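Local coordinates for protein flagellin B1 (Methanocaldococcus jannaschii DSM 2661, PDB 5YA6) that probably serves as a building block of the archaellum, the rotating filament that drives archaeal swimming, and carries a bound calcium ion, at residues G17-Y22 against A33-P38; G27-L32 against K130-R135; L54-E59 against S136-Q141; Y65-T70 against I84-L89; S94-V99 against V119-A124. All blocks are in the same frame, centred on the assembly; numbering follows the deposited sequence. Where two conformers were deposited one is given.

Contact 1 (G17-Y22 against A33-P38)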
# COMPACT_ATOMS: atom_id res chain seq x y z
N GLY B 17 -13.22 -2.24 5.84
CA GLY B 17 -12.73 -2.19 7.17
C GLY B 17 -11.61 -3.14 7.42
O GLY B 17 -11.48 -4.15 6.74
N VAL B 18 -10.76 -2.79 8.38
CA VAL B 18 -9.76 -3.69 8.91
C VAL B 18 -9.77 -3.62 10.43
O VAL B 18 -9.74 -2.52 10.99
CB VAL B 18 -8.32 -3.39 8.39
CG1 VAL B 18 -7.36 -4.45 8.91
CG2 VAL B 18 -8.34 -3.35 6.86
N THR B 19 -9.80 -4.78 11.08
CA THR B 19 -9.66 -4.82 12.54
C THR B 19 -8.42 -5.62 12.85
O THR B 19 -7.95 -6.41 12.02
CB THR B 19 -10.84 -5.41 13.24
OG1 THR B 19 -10.89 -6.76 12.87
CG2 THR B 19 -12.14 -4.74 12.88
N GLY B 20 -7.83 -5.34 13.99
CA GLY B 20 -6.66 -6.08 14.48
C GLY B 20 -6.92 -6.61 15.86
O GLY B 20 -7.65 -6.03 16.66
N HIS B 21 -6.24 -7.71 16.16
CA HIS B 21 -6.23 -8.28 17.48
C HIS B 21 -4.95 -7.91 18.17
O HIS B 21 -3.87 -8.18 17.62
CB HIS B 21 -6.26 -9.82 17.38
CG HIS B 21 -6.28 -10.49 18.72
ND1 HIS B 21 -5.14 -10.89 19.36
CD2 HIS B 21 -7.29 -10.65 19.61
CE1 HIS B 21 -5.45 -11.35 20.56
NE2 HIS B 21 -6.75 -11.25 20.72
N TYR B 22 -5.03 -7.28 19.35
CA TYR B 22 -3.89 -6.99 20.15
C TYR B 22 -3.65 -8.08 21.22
O TYR B 22 -4.58 -8.40 21.99
CB TYR B 22 -4.12 -5.63 20.88
CG TYR B 22 -3.16 -5.30 21.98
CD1 TYR B 22 -1.81 -5.26 21.76
CD2 TYR B 22 -3.61 -4.89 23.25
CE1 TYR B 22 -0.91 -4.94 22.74
CE2 TYR B 22 -2.72 -4.57 24.25
CZ TYR B 22 -1.38 -4.53 23.99
OH TYR B 22 -0.49 -4.20 24.98
N ALA B 33 -8.01 -8.79 10.40
CA ALA B 33 -9.22 -9.23 9.75
C ALA B 33 -9.60 -8.13 8.74
O ALA B 33 -9.95 -6.98 9.14
CB ALA B 33 -10.33 -9.45 10.78
N ILE B 34 -9.50 -8.47 7.43
CA ILE B 34 -9.71 -7.48 6.37
C ILE B 34 -11.04 -7.74 5.73
O ILE B 34 -11.26 -8.81 5.09
CB ILE B 34 -8.58 -7.54 5.33
CG1 ILE B 34 -7.24 -7.33 6.04
CG2 ILE B 34 -8.85 -6.61 4.17
CD1 ILE B 34 -6.04 -7.77 5.19
N TYR B 35 -11.97 -6.82 5.90
CA TYR B 35 -13.35 -7.02 5.40
C TYR B 35 -13.51 -6.46 4.00
O TYR B 35 -13.03 -5.38 3.69
CB TYR B 35 -14.39 -6.40 6.30
CG TYR B 35 -14.40 -7.04 7.70
CD1 TYR B 35 -13.49 -6.71 8.68
CD2 TYR B 35 -15.40 -7.95 8.04
CE1 TYR B 35 -13.51 -7.30 9.93
CE2 TYR B 35 -15.42 -8.55 9.30
CZ TYR B 35 -14.50 -8.20 10.25
OH TYR B 35 -14.53 -8.84 11.49
N ILE B 36 -14.08 -7.32 3.16
CA ILE B 36 -14.19 -7.16 1.70
C ILE B 36 -15.65 -7.33 1.21
O ILE B 36 -16.34 -8.21 1.69
CB ILE B 36 -13.33 -8.23 1.01
CG1 ILE B 36 -11.84 -8.06 1.41
CG2 ILE B 36 -13.57 -8.23 -0.48
CD1 ILE B 36 -11.20 -6.79 0.88
N THR B 37 -16.08 -6.52 0.26
CA THR B 37 -17.36 -6.66 -0.40
C THR B 37 -17.18 -6.25 -1.86
O THR B 37 -16.31 -5.44 -2.16
CB THR B 37 -18.49 -5.83 0.28
OG1 THR B 37 -19.80 -6.27 -0.16
CG2 THR B 37 -18.35 -4.38 -0.03
N PRO B 38 -17.97 -6.79 -2.77
CA PRO B 38 -17.84 -6.31 -4.17
C PRO B 38 -18.21 -4.83 -4.34
O PRO B 38 -19.09 -4.33 -3.64
CB PRO B 38 -18.79 -7.21 -4.96
CG PRO B 38 -18.93 -8.46 -4.11
CD PRO B 38 -18.88 -7.92 -2.68
O HOH W 1 -13.36 -7.99 13.76

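Contact 2 (G27-L32 against K130-R135)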
# COMPACT_ATOMS: atom_id res chain seq x y z
N GLY B 27 3.08 -7.93 22.53
CA GLY B 27 3.43 -6.50 22.44
C GLY B 27 2.89 -5.78 21.23
O GLY B 27 3.51 -4.79 20.77
N GLY B 28 1.81 -6.30 20.67
CA GLY B 28 1.31 -5.77 19.41
C GLY B 28 0.15 -6.49 18.79
O GLY B 28 -0.42 -7.44 19.37
N ILE B 29 -0.16 -6.07 17.56
CA ILE B 29 -1.21 -6.71 16.81
C ILE B 29 -0.71 -8.00 16.13
O ILE B 29 0.21 -7.94 15.31
CB ILE B 29 -1.86 -5.71 15.82
CG1 ILE B 29 -2.62 -4.67 16.67
CG2 ILE B 29 -2.73 -6.43 14.78
CD1 ILE B 29 -3.19 -3.57 15.86
N ASP B 30 -1.28 -9.13 16.53
CA ASP B 30 -0.79 -10.40 16.00
C ASP B 30 -1.65 -10.93 14.86
O ASP B 30 -1.23 -11.80 14.15
CB ASP B 30 -0.66 -11.44 17.13
CG ASP B 30 -2.01 -11.81 17.72
OD1 ASP B 30 -2.70 -10.89 18.14
OD2 ASP B 30 -2.41 -13.00 17.76
N LYS B 31 -2.88 -10.43 14.71
CA LYS B 31 -3.80 -10.92 13.72
C LYS B 31 -4.60 -9.76 13.13
O LYS B 31 -4.89 -8.73 13.86
CB LYS B 31 -4.78 -11.94 14.29
CG LYS B 31 -4.21 -13.28 14.71
CD LYS B 31 -5.33 -14.13 15.31
CE LYS B 31 -4.92 -15.55 15.38
NZ LYS B 31 -6.01 -16.37 16.02
N LEU B 32 -4.92 -9.89 11.84
CA LEU B 32 -5.70 -8.88 11.07
C LEU B 32 -6.94 -9.55 10.52
O LEU B 32 -6.89 -10.70 10.11
CB LEU B 32 -4.91 -8.25 9.91
CG LEU B 32 -3.64 -7.51 10.30
CD1 LEU B 32 -2.83 -7.21 9.08
CD2 LEU B 32 -3.98 -6.25 11.08
N LYS B 130 6.65 -11.06 13.77
CA LYS B 130 6.49 -10.37 15.05
C LYS B 130 5.14 -9.69 15.03
O LYS B 130 4.54 -9.57 13.95
CB LYS B 130 7.55 -9.27 15.24
CG LYS B 130 7.61 -8.27 14.09
CD LYS B 130 8.02 -6.89 14.61
CE LYS B 130 8.40 -5.93 13.48
NZ LYS B 130 9.66 -6.35 12.80
N ALA B 131 4.66 -9.28 16.21
CA ALA B 131 3.40 -8.57 16.26
C ALA B 131 3.65 -7.14 15.81
O ALA B 131 4.75 -6.65 15.92
CB ALA B 131 2.81 -8.63 17.65
N ILE B 132 2.63 -6.50 15.26
CA ILE B 132 2.80 -5.15 14.74
C ILE B 132 2.76 -4.13 15.87
O ILE B 132 1.75 -4.04 16.60
CB ILE B 132 1.72 -4.82 13.72
CG1 ILE B 132 1.64 -5.89 12.59
CG2 ILE B 132 1.95 -3.44 13.17
CD1 ILE B 132 0.35 -5.80 11.84
N PRO B 133 3.86 -3.38 16.06
CA PRO B 133 3.86 -2.43 17.18
C PRO B 133 3.09 -1.17 16.87
O PRO B 133 2.58 -0.96 15.75
CB PRO B 133 5.34 -2.12 17.37
CG PRO B 133 5.97 -2.41 16.09
CD PRO B 133 5.16 -3.42 15.36
N THR B 134 2.95 -0.33 17.87
CA THR B 134 2.22 0.91 17.73
C THR B 134 2.88 1.81 16.65
O THR B 134 4.09 1.72 16.38
CB THR B 134 2.23 1.65 19.08
OG1 THR B 134 3.56 1.84 19.53
CG2 THR B 134 1.43 0.93 20.11
N ARG B 135 2.03 2.63 16.01
CA ARG B 135 2.45 3.67 15.04
C ARG B 135 3.09 3.07 13.80
O ARG B 135 4.01 3.67 13.24
CB ARG B 135 3.37 4.69 15.69
CG ARG B 135 2.74 5.34 16.90
CD ARG B 135 3.37 6.70 17.14
NE ARG B 135 4.75 6.58 17.56
CZ ARG B 135 5.66 7.54 17.50
NH1 ARG B 135 6.93 7.30 17.96
NH2 ARG B 135 5.32 8.75 17.00

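Contact 3 (L54-E59 against S136-Q141)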
# COMPACT_ATOMS: atom_id res chain seq x y z
N LEU B 54 0.87 -7.21 1.00
CA LEU B 54 1.01 -6.37 2.16
C LEU B 54 2.45 -5.88 2.33
O LEU B 54 3.33 -6.69 2.55
CB LEU B 54 0.67 -7.14 3.40
CG LEU B 54 -0.78 -7.61 3.54
CD1 LEU B 54 -0.92 -8.56 4.75
CD2 LEU B 54 -1.70 -6.43 3.73
N ILE B 55 2.65 -4.57 2.42
CA ILE B 55 3.96 -4.01 2.73
C ILE B 55 4.00 -3.55 4.19
O ILE B 55 3.12 -2.83 4.69
CB ILE B 55 4.21 -2.76 1.84
CG1 ILE B 55 4.11 -3.07 0.35
CG2 ILE B 55 5.58 -2.10 2.18
CD1 ILE B 55 3.77 -1.88 -0.54
N TYR B 56 5.08 -3.95 4.91
CA TYR B 56 5.25 -3.56 6.30
C TYR B 56 6.76 -3.72 6.59
O TYR B 56 7.36 -4.72 6.24
CB TYR B 56 4.32 -4.37 7.29
CG TYR B 56 4.76 -4.20 8.72
CD1 TYR B 56 4.70 -2.98 9.36
CD2 TYR B 56 5.37 -5.26 9.42
CE1 TYR B 56 5.23 -2.76 10.62
CE2 TYR B 56 5.81 -5.08 10.71
CZ TYR B 56 5.77 -3.85 11.32
OH TYR B 56 6.34 -3.64 12.54
N ASP B 57 7.35 -2.70 7.18
CA ASP B 57 8.67 -2.79 7.77
C ASP B 57 9.71 -3.20 6.74
O ASP B 57 10.54 -4.00 7.01
CB ASP B 57 8.65 -3.77 8.98
CG ASP B 57 9.92 -3.66 9.87
OD1 ASP B 57 10.51 -2.58 9.98
OD2 ASP B 57 10.32 -4.68 10.42
N GLY B 58 9.62 -2.63 5.55
CA GLY B 58 10.67 -2.79 4.58
C GLY B 58 10.64 -4.13 3.86
O GLY B 58 11.62 -4.51 3.19
N GLU B 59 9.50 -4.84 3.90
CA GLU B 59 9.27 -6.04 3.14
C GLU B 59 7.90 -6.06 2.50
O GLU B 59 6.94 -5.61 3.09
CB GLU B 59 9.39 -7.34 3.98
CG GLU B 59 10.71 -7.60 4.67
CD GLU B 59 10.73 -8.96 5.39
OE1 GLU B 59 10.21 -10.01 4.83
OE2 GLU B 59 11.20 -8.95 6.54
N SER B 136 2.61 1.90 13.37
CA SER B 136 3.19 1.19 12.27
C SER B 136 2.32 1.40 10.99
O SER B 136 1.09 1.22 10.97
CB SER B 136 3.21 -0.29 12.53
OG SER B 136 4.24 -0.66 13.44
N GLU B 137 3.01 1.66 9.88
CA GLU B 137 2.33 1.82 8.58
C GLU B 137 2.18 0.47 7.88
O GLU B 137 3.16 -0.25 7.67
CB GLU B 137 3.15 2.70 7.63
CG GLU B 137 3.41 4.07 8.15
CD GLU B 137 2.23 4.97 8.13
OE1 GLU B 137 1.07 4.53 7.91
OE2 GLU B 137 2.44 6.18 8.40
N VAL B 138 0.96 0.16 7.48
CA VAL B 138 0.66 -1.01 6.68
C VAL B 138 -0.09 -0.65 5.42
O VAL B 138 -1.07 0.10 5.50
CB VAL B 138 -0.22 -2.05 7.49
CG1 VAL B 138 -0.39 -3.32 6.65
CG2 VAL B 138 0.53 -2.45 8.76
N SER B 139 0.38 -1.14 4.28
CA SER B 139 -0.18 -0.80 2.94
C SER B 139 -0.39 -2.09 2.17
O SER B 139 0.36 -3.07 2.33
CB SER B 139 0.79 0.11 2.16
OG SER B 139 1.07 1.23 2.92
N GLY B 140 -1.43 -2.18 1.37
CA GLY B 140 -1.64 -3.42 0.61
C GLY B 140 -2.79 -3.35 -0.37
O GLY B 140 -3.54 -2.37 -0.39
N GLN B 141 -2.96 -4.42 -1.17
CA GLN B 141 -4.06 -4.53 -2.09
C GLN B 141 -4.45 -6.02 -2.09
O GLN B 141 -3.60 -6.90 -1.93
CB GLN B 141 -3.71 -4.11 -3.52
CG GLN B 141 -3.35 -2.58 -3.58
CD GLN B 141 -3.17 -2.12 -5.03
OE1 GLN B 141 -3.40 -2.86 -5.97
NE2 GLN B 141 -2.82 -0.82 -5.20
O HOH W 2 5.79 -0.23 7.33

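Contact 4 (Y65-T70 against I84-L89)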
# COMPACT_ATOMS: atom_id res chain seq x y z
N TYR B 65 -4.68 -17.86 -1.15
CA TYR B 65 -5.92 -18.36 -0.58
C TYR B 65 -5.68 -19.75 0.04
O TYR B 65 -5.36 -20.69 -0.68
CB TYR B 65 -6.95 -18.40 -1.70
CG TYR B 65 -8.36 -18.86 -1.43
CD1 TYR B 65 -8.67 -20.22 -1.21
CD2 TYR B 65 -9.41 -17.98 -1.48
CE1 TYR B 65 -9.95 -20.61 -1.01
CE2 TYR B 65 -10.72 -18.38 -1.35
CZ TYR B 65 -11.02 -19.73 -1.10
OH TYR B 65 -12.32 -20.08 -1.00
N SER B 66 -5.92 -19.89 1.34
CA SER B 66 -5.78 -21.23 1.96
C SER B 66 -7.06 -21.99 1.91
O SER B 66 -7.09 -23.13 1.38
CB SER B 66 -5.36 -21.06 3.42
OG SER B 66 -5.21 -22.34 4.01
N THR B 67 -8.12 -21.45 2.49
CA THR B 67 -9.45 -22.08 2.48
C THR B 67 -10.54 -21.05 2.87
O THR B 67 -10.21 -19.83 3.14
CB THR B 67 -9.50 -23.33 3.39
OG1 THR B 67 -10.72 -24.03 3.16
CG2 THR B 67 -9.38 -22.90 4.89
N VAL B 68 -11.79 -21.48 2.98
CA VAL B 68 -12.90 -20.67 3.38
C VAL B 68 -13.65 -21.37 4.54
O VAL B 68 -13.67 -22.62 4.60
CB VAL B 68 -13.86 -20.36 2.19
CG1 VAL B 68 -14.32 -21.63 1.48
CG2 VAL B 68 -15.07 -19.54 2.62
N THR B 69 -14.21 -20.59 5.44
CA THR B 69 -14.97 -21.13 6.61
C THR B 69 -16.20 -20.31 6.84
O THR B 69 -16.22 -19.08 6.66
CB THR B 69 -14.16 -21.15 7.90
OG1 THR B 69 -15.01 -21.62 8.98
CG2 THR B 69 -13.61 -19.75 8.28
N THR B 70 -17.30 -20.99 7.23
CA THR B 70 -18.51 -20.31 7.60
C THR B 70 -18.64 -20.17 9.14
O THR B 70 -19.59 -19.63 9.61
CB THR B 70 -19.70 -21.12 7.18
OG1 THR B 70 -19.44 -22.47 7.57
CG2 THR B 70 -19.95 -21.09 5.61
N ILE B 84 -12.99 -20.70 15.80
CA ILE B 84 -12.63 -20.68 14.37
C ILE B 84 -11.28 -21.37 14.20
O ILE B 84 -10.25 -20.78 14.22
CB ILE B 84 -12.67 -19.21 13.88
CG1 ILE B 84 -14.08 -18.60 14.05
CG2 ILE B 84 -12.28 -19.17 12.39
CD1 ILE B 84 -14.07 -17.11 14.23
N THR B 85 -11.29 -22.71 14.15
CA THR B 85 -10.09 -23.49 14.20
C THR B 85 -9.27 -23.38 12.92
O THR B 85 -8.08 -23.63 12.94
CB THR B 85 -10.44 -25.03 14.43
OG1 THR B 85 -11.48 -25.42 13.51
CG2 THR B 85 -10.96 -25.20 15.86
N ASP B 86 -9.92 -22.93 11.84
CA ASP B 86 -9.20 -22.70 10.57
C ASP B 86 -8.19 -21.54 10.66
O ASP B 86 -7.36 -21.40 9.79
CB ASP B 86 -10.16 -22.46 9.39
CG ASP B 86 -10.84 -23.75 8.88
OD1 ASP B 86 -10.32 -24.82 9.13
OD2 ASP B 86 -11.92 -23.64 8.30
N TRP B 87 -8.20 -20.76 11.75
CA TRP B 87 -7.01 -19.91 12.04
C TRP B 87 -5.68 -20.64 11.99
O TRP B 87 -4.65 -20.04 11.77
CB TRP B 87 -7.11 -19.23 13.43
CG TRP B 87 -7.81 -17.90 13.39
CD1 TRP B 87 -9.02 -17.61 13.84
CD2 TRP B 87 -7.28 -16.69 12.84
NE1 TRP B 87 -9.34 -16.29 13.55
CE2 TRP B 87 -8.26 -15.70 12.97
CE3 TRP B 87 -6.07 -16.36 12.23
CZ2 TRP B 87 -8.04 -14.36 12.57
CZ3 TRP B 87 -5.87 -15.06 11.82
CH2 TRP B 87 -6.85 -14.10 11.96
N SER B 88 -5.70 -21.95 12.27
CA SER B 88 -4.50 -22.74 12.18
C SER B 88 -3.82 -22.72 10.79
O SER B 88 -2.60 -22.88 10.71
CB SER B 88 -4.74 -24.19 12.57
OG SER B 88 -5.34 -24.96 11.53
N LEU B 89 -4.62 -22.49 9.75
CA LEU B 89 -4.14 -22.41 8.36
C LEU B 89 -3.69 -20.99 7.92
O LEU B 89 -3.14 -20.83 6.82
CB LEU B 89 -5.19 -22.94 7.41
CG LEU B 89 -5.75 -24.35 7.65
CD1 LEU B 89 -7.00 -24.64 6.87
CD2 LEU B 89 -4.69 -25.39 7.48
O HOH W 3 -1.98 -22.66 5.26
O HOH W 4 -13.12 -24.54 6.30
O HOH W 5 -12.85 -22.75 11.27

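Contact 5 (S94-V99 against V119-A124)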
# COMPACT_ATOMS: atom_id res chain seq x y z
N SER B 94 -0.26 -17.34 3.75
CA SER B 94 -1.62 -17.70 3.35
C SER B 94 -2.65 -16.94 4.17
O SER B 94 -2.36 -16.65 5.34
CB SER B 94 -1.88 -19.21 3.65
OG SER B 94 -0.76 -19.98 3.29
N TYR B 95 -3.80 -16.61 3.56
CA TYR B 95 -4.95 -16.03 4.29
C TYR B 95 -6.10 -17.05 4.28
O TYR B 95 -6.21 -17.88 3.36
CB TYR B 95 -5.46 -14.63 3.72
CG TYR B 95 -5.89 -14.68 2.29
CD1 TYR B 95 -4.99 -14.50 1.27
CD2 TYR B 95 -7.20 -14.98 1.94
CE1 TYR B 95 -5.36 -14.59 -0.05
CE2 TYR B 95 -7.61 -15.07 0.64
CZ TYR B 95 -6.67 -14.90 -0.37
OH TYR B 95 -7.11 -15.06 -1.68
N VAL B 96 -6.97 -16.96 5.27
CA VAL B 96 -8.21 -17.73 5.28
C VAL B 96 -9.40 -16.83 5.02
O VAL B 96 -9.48 -15.72 5.58
CB VAL B 96 -8.31 -18.46 6.66
CG1 VAL B 96 -9.67 -19.12 6.82
CG2 VAL B 96 -7.11 -19.38 6.82
N VAL B 97 -10.35 -17.27 4.23
CA VAL B 97 -11.53 -16.46 4.03
C VAL B 97 -12.63 -16.87 4.99
O VAL B 97 -12.98 -18.05 5.07
CB VAL B 97 -12.05 -16.57 2.59
CG1 VAL B 97 -13.33 -15.77 2.38
CG2 VAL B 97 -10.96 -16.13 1.58
N GLY B 98 -13.17 -15.91 5.72
CA GLY B 98 -14.37 -16.14 6.59
C GLY B 98 -15.57 -15.58 5.89
O GLY B 98 -15.57 -14.42 5.42
N VAL B 99 -16.68 -16.34 5.94
CA VAL B 99 -17.94 -15.84 5.48
C VAL B 99 -18.59 -14.90 6.52
O VAL B 99 -18.74 -15.26 7.71
CB VAL B 99 -18.89 -17.01 5.13
CG1 VAL B 99 -20.27 -16.49 4.72
CG2 VAL B 99 -18.23 -17.94 4.12
N VAL B 119 -14.33 -11.92 5.10
CA VAL B 119 -13.22 -11.37 5.89
C VAL B 119 -11.98 -12.17 5.56
O VAL B 119 -12.03 -13.40 5.38
CB VAL B 119 -13.56 -11.35 7.40
CG1 VAL B 119 -13.80 -12.77 7.93
CG2 VAL B 119 -12.49 -10.64 8.19
N LEU B 120 -10.82 -11.51 5.40
CA LEU B 120 -9.55 -12.20 5.17
C LEU B 120 -8.92 -12.26 6.52
O LEU B 120 -8.60 -11.23 7.11
CB LEU B 120 -8.67 -11.44 4.16
CG LEU B 120 -9.42 -10.99 2.90
CD1 LEU B 120 -8.40 -10.26 2.02
CD2 LEU B 120 -10.06 -12.15 2.12
N LEU B 121 -8.68 -13.46 6.98
CA LEU B 121 -8.02 -13.70 8.24
C LEU B 121 -6.51 -13.88 7.98
O LEU B 121 -6.06 -14.80 7.29
CB LEU B 121 -8.67 -14.96 8.91
CG LEU B 121 -10.19 -14.95 9.07
CD1 LEU B 121 -10.63 -16.33 9.59
CD2 LEU B 121 -10.66 -13.79 9.94
N VAL B 122 -5.71 -13.01 8.60
CA VAL B 122 -4.25 -12.97 8.44
C VAL B 122 -3.54 -13.06 9.79
O VAL B 122 -3.89 -12.32 10.71
CB VAL B 122 -3.81 -11.66 7.71
CG1 VAL B 122 -2.29 -11.60 7.54
CG2 VAL B 122 -4.49 -11.60 6.35
N ASN B 123 -2.60 -14.02 9.95
CA ASN B 123 -1.81 -14.07 11.13
C ASN B 123 -0.62 -13.23 10.91
O ASN B 123 0.37 -13.63 10.26
CB ASN B 123 -1.34 -15.48 11.55
CG ASN B 123 -0.76 -15.45 12.96
OD1 ASN B 123 0.21 -14.78 13.21
ND2 ASN B 123 -1.44 -16.09 13.91
N ALA B 124 -0.71 -11.98 11.36
CA ALA B 124 0.40 -11.04 11.17
C ALA B 124 1.68 -11.45 11.86
O ALA B 124 2.76 -11.19 11.34
CB ALA B 124 -0.01 -9.66 11.67
O HOH W 6 -1.73 -15.43 7.66

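Contact 1 (G17-Y22 against A33-P38)
The ring of Tyr35 turns its edge, not a face, to the other strand: Gly17 O and Thr19 OG1 both lie at that edge in the ring plane, as does a water. His174 of the C-terminal histidine tag also stacks on the ring, which says nothing of the native protein. The two strands form a beta hairpin, 13-23 with 28-38, within the beta-rich fold of the archaeal flagellin head. Thr19 and Ala33 are an antiparallel hydrogen-bonded pair, with Thr19 N to Ala33 O and Ala33 N to Thr19 O each 2.9 Å. Tyr35 N gives a third bond, 2.8 Å to Gly17 O. The ring edge borders this same oxygen because CG of Tyr35 stands beside its backbone N (chi1 -63°); CD1 of Tyr35 is 3.8 Å from Gly17 O. The hydroxyls of Thr19 and Tyr35 suit this place because one water can bind both, 2.9 Å from Thr19 OG1 and 2.7 Å from Tyr35 OH, while the small Ala33 methyl rests against Thr19 OG1. Glycine suits position 17 because its backbone angles would press any CB against the preceding carbonyl oxygen. On the opposite face of the sheet Val18 and Ile34, a non-hydrogen-bonded pair, lie side by side and point the same way, CG1 of Val18 being 4.1 Å from CG1 of Ile34. Phe154 and Ile152 of strand 150-155 pack on this apolar face, which suits Val18 and Ile34. Next to the Thr19-Ala33 pair, Val18 CA makes a CA-H...O contact with Ala33 O at 3.3 Å.

Contact 2 (G27-L32 against K130-R135)
A single antiparallel beta bridge, Ile29 with Ile132, ties the start of strand 28-38 to the irregular loop that follows helix 124-128. The pair is of the hydrogen-bonded kind: Ile29 N reaches Ile132 O at 2.9 Å, and Ile132 N reaches Ile29 O at 2.8 Å and nearly straight (171°). Isoleucine suits both places, which are buried where the two chains meet. The side chains touch at their branch points, with CB of Ile29 4.2 Å from CB of Ile132. CG1 of Ile132, held beside its own backbone N (chi1 -54°), lies against Ile29 O at 3.7 Å, and its CD1 carries on to Leu32 CD2, 4.4 Å away. Ala131 points its methyl at the strand, 3.6 Å from Gly28 C. That closeness explains the glycine: a CB on Gly28 would run into Ile132 O and the Ala131 methyl. Gly27 and Gly28, both facing Asp23, also make a G1 beta bulge, in which the positive phi of Gly27 favours glycine. Asp30 turns from the loop and bonds His21. Around the bridge, Tyr160 OH bonds Ile132 O, Leu167 of strand 164-168 packs on Ile29 and Leu32, and the backbone of Leu32 is hydrogen-bonded to Val122 of strand 117-123.

Contact 3 (L54-E59 against S136-Q141)
Tyr56 brings the CD1-CE1 side of its ring to Ser136 and Glu137 where strands 51-56 and 137-143 are antiparallel neighbours in the main flagellin sheet. Its CE1 lies 3.7 Å from Ser136 OG, while Glu137 O sits in the ring plane at the edge, 3.6 Å from CD1. CG anti to the backbone N (chi1 166°) carries the Tyr56 ring along the partner strand. Asp57 CB covers one face of the ring, 3.5 Å above its centre. Replacing Tyr56 by an alanine would probably open a gap beside Ser136 and leave the Asp57 methylene without its ring. Ile55 and Ser139 form a hydrogen-bonded pair: Ile55 N to Ser139 O is 2.7 Å, Ser139 N to Ile55 O a longer 3.2 Å. Gly140 suits its place opposite Leu54, since a CB there would strike Leu54 CD2. Further out, Pro133 O holds Ser136 OG, Gln153 holds Ser139 OG, and Gln141 of the second subunit bonds both Ser139 OG and Glu137 O. A type I' turn from Tyr56 to Glu59 leads into strand 59-69. At the start of the turn, a water accepts from Asp57 N at 2.9 Å and donates to Glu137 O at 2.7 Å.

Contact 4 (Y65-T70 against I84-L89)
Leu89 brings its CD1 methyl to within 3.6 Å of Thr67 CG2, the two side chains crossing at an angle. The threonine offers a methyl rather than its hydroxyl because OG1 is anti to the backbone N (chi1 -170°), which places CG2 between N and the carbonyl carbon. Thr69 repeats this conformation two residues on. Its CB passes Asp86 OD2 at 3.4 Å, the side chains sliding past each other in opposite directions, and its CG2 approaches Ile84 CG2 at 4.4 Å. The Thr69 hydroxyl bonds Ala71 N. Ser66 lays OG against Leu89 CB at 3.5 Å. Residues 85-89 make a short 3-10 segment in the crossover that joins strand 59-69 to its parallel neighbour 94-99, and here the connection packs against the strand it has just left. The i to i+3 spacing of this segment, marked by Leu89 N bonding Asp86 O, puts both side chains on the side of strand 59-69. Ser66, Thr69 and Asp86 suit this surface because their polar groups meet through water, beside the packed methyls of Thr67 and Leu89. One water donates both to Val68 O and to Asp86 OD2. Another accepts from Asp86 N at 3.0 Å and touches Thr69 OG1 weakly at 3.3 Å. A third donates to Leu89 O at 2.7 Å, with a weak link to Ser66 OG. Trp87 turns instead to the far side, where NE1 bonds Ile78 O and Lys31 makes a cation-pi contact.

Contact 5 (S94-V99 against V119-A124)
Tyr95 and Leu120 lie side by side and point the same way, CD2 of Tyr95 being 4.0 Å from CD2 of Leu120. They belong to an antiparallel pair of strands, 94-99 and 117-123, in the central part of the flagellin main sheet. Val97 runs alongside the same leucine, its CG2 at 4.1 Å from Leu120 CD2 and in the plane of the Tyr95 ring at its edge. With CG between backbone N and carbonyl carbon (chi1 59°), the Tyr95 ring stands out from the strand, leaning only slightly in the direction of Val97; its OH bonds Ala50 O. On the other face Val96 and Leu121 cross obliquely, CG1 of Val96 4.0 Å from CD1 of Leu121. Beyond them Val119 CG1 lies over Gly98 CA at 3.7 Å, where a CB would clash, which makes glycine fitting. Branched apolar chains suit both buried faces, and the backbone supplies the polar links: Leu121 N to Val96 O is almost straight (176°), and Val96 N bonds Leu121 O. Two further bonds join Gly98 and Val119. Where the strands part, Asn123 caps helix 124-128 through OD1 to Ala126 N, and a water spans Ser94 O at 2.7 Å and Asn123 N at 2.8 Å.

Overall arrangement
All five contacts reach one mixed sheet. Contacts 1 and 5 have centres 9 Å apart, and contacts 4 and 5 only 7 Å, being joined through neighbouring strands: 13-23, 28-38, 117-123, 94-99 and 59-69 follow each other across it. Contact 3 adds strands 51-56 and 137-143, with its centre about 23 Å from that of contact 4 and on the opposite side of the chain's centre. Contact 2 shares strand 28-38 with contact 1 and meets contact 3 through the Lys130-Asp57 salt bridge. In sequence, contact 1 crosses 2 and 2 crosses 3, while 4 and 5 are nested inside 2 and 3, so distant segments meet in one sheet; the second subunit packs at contact 3.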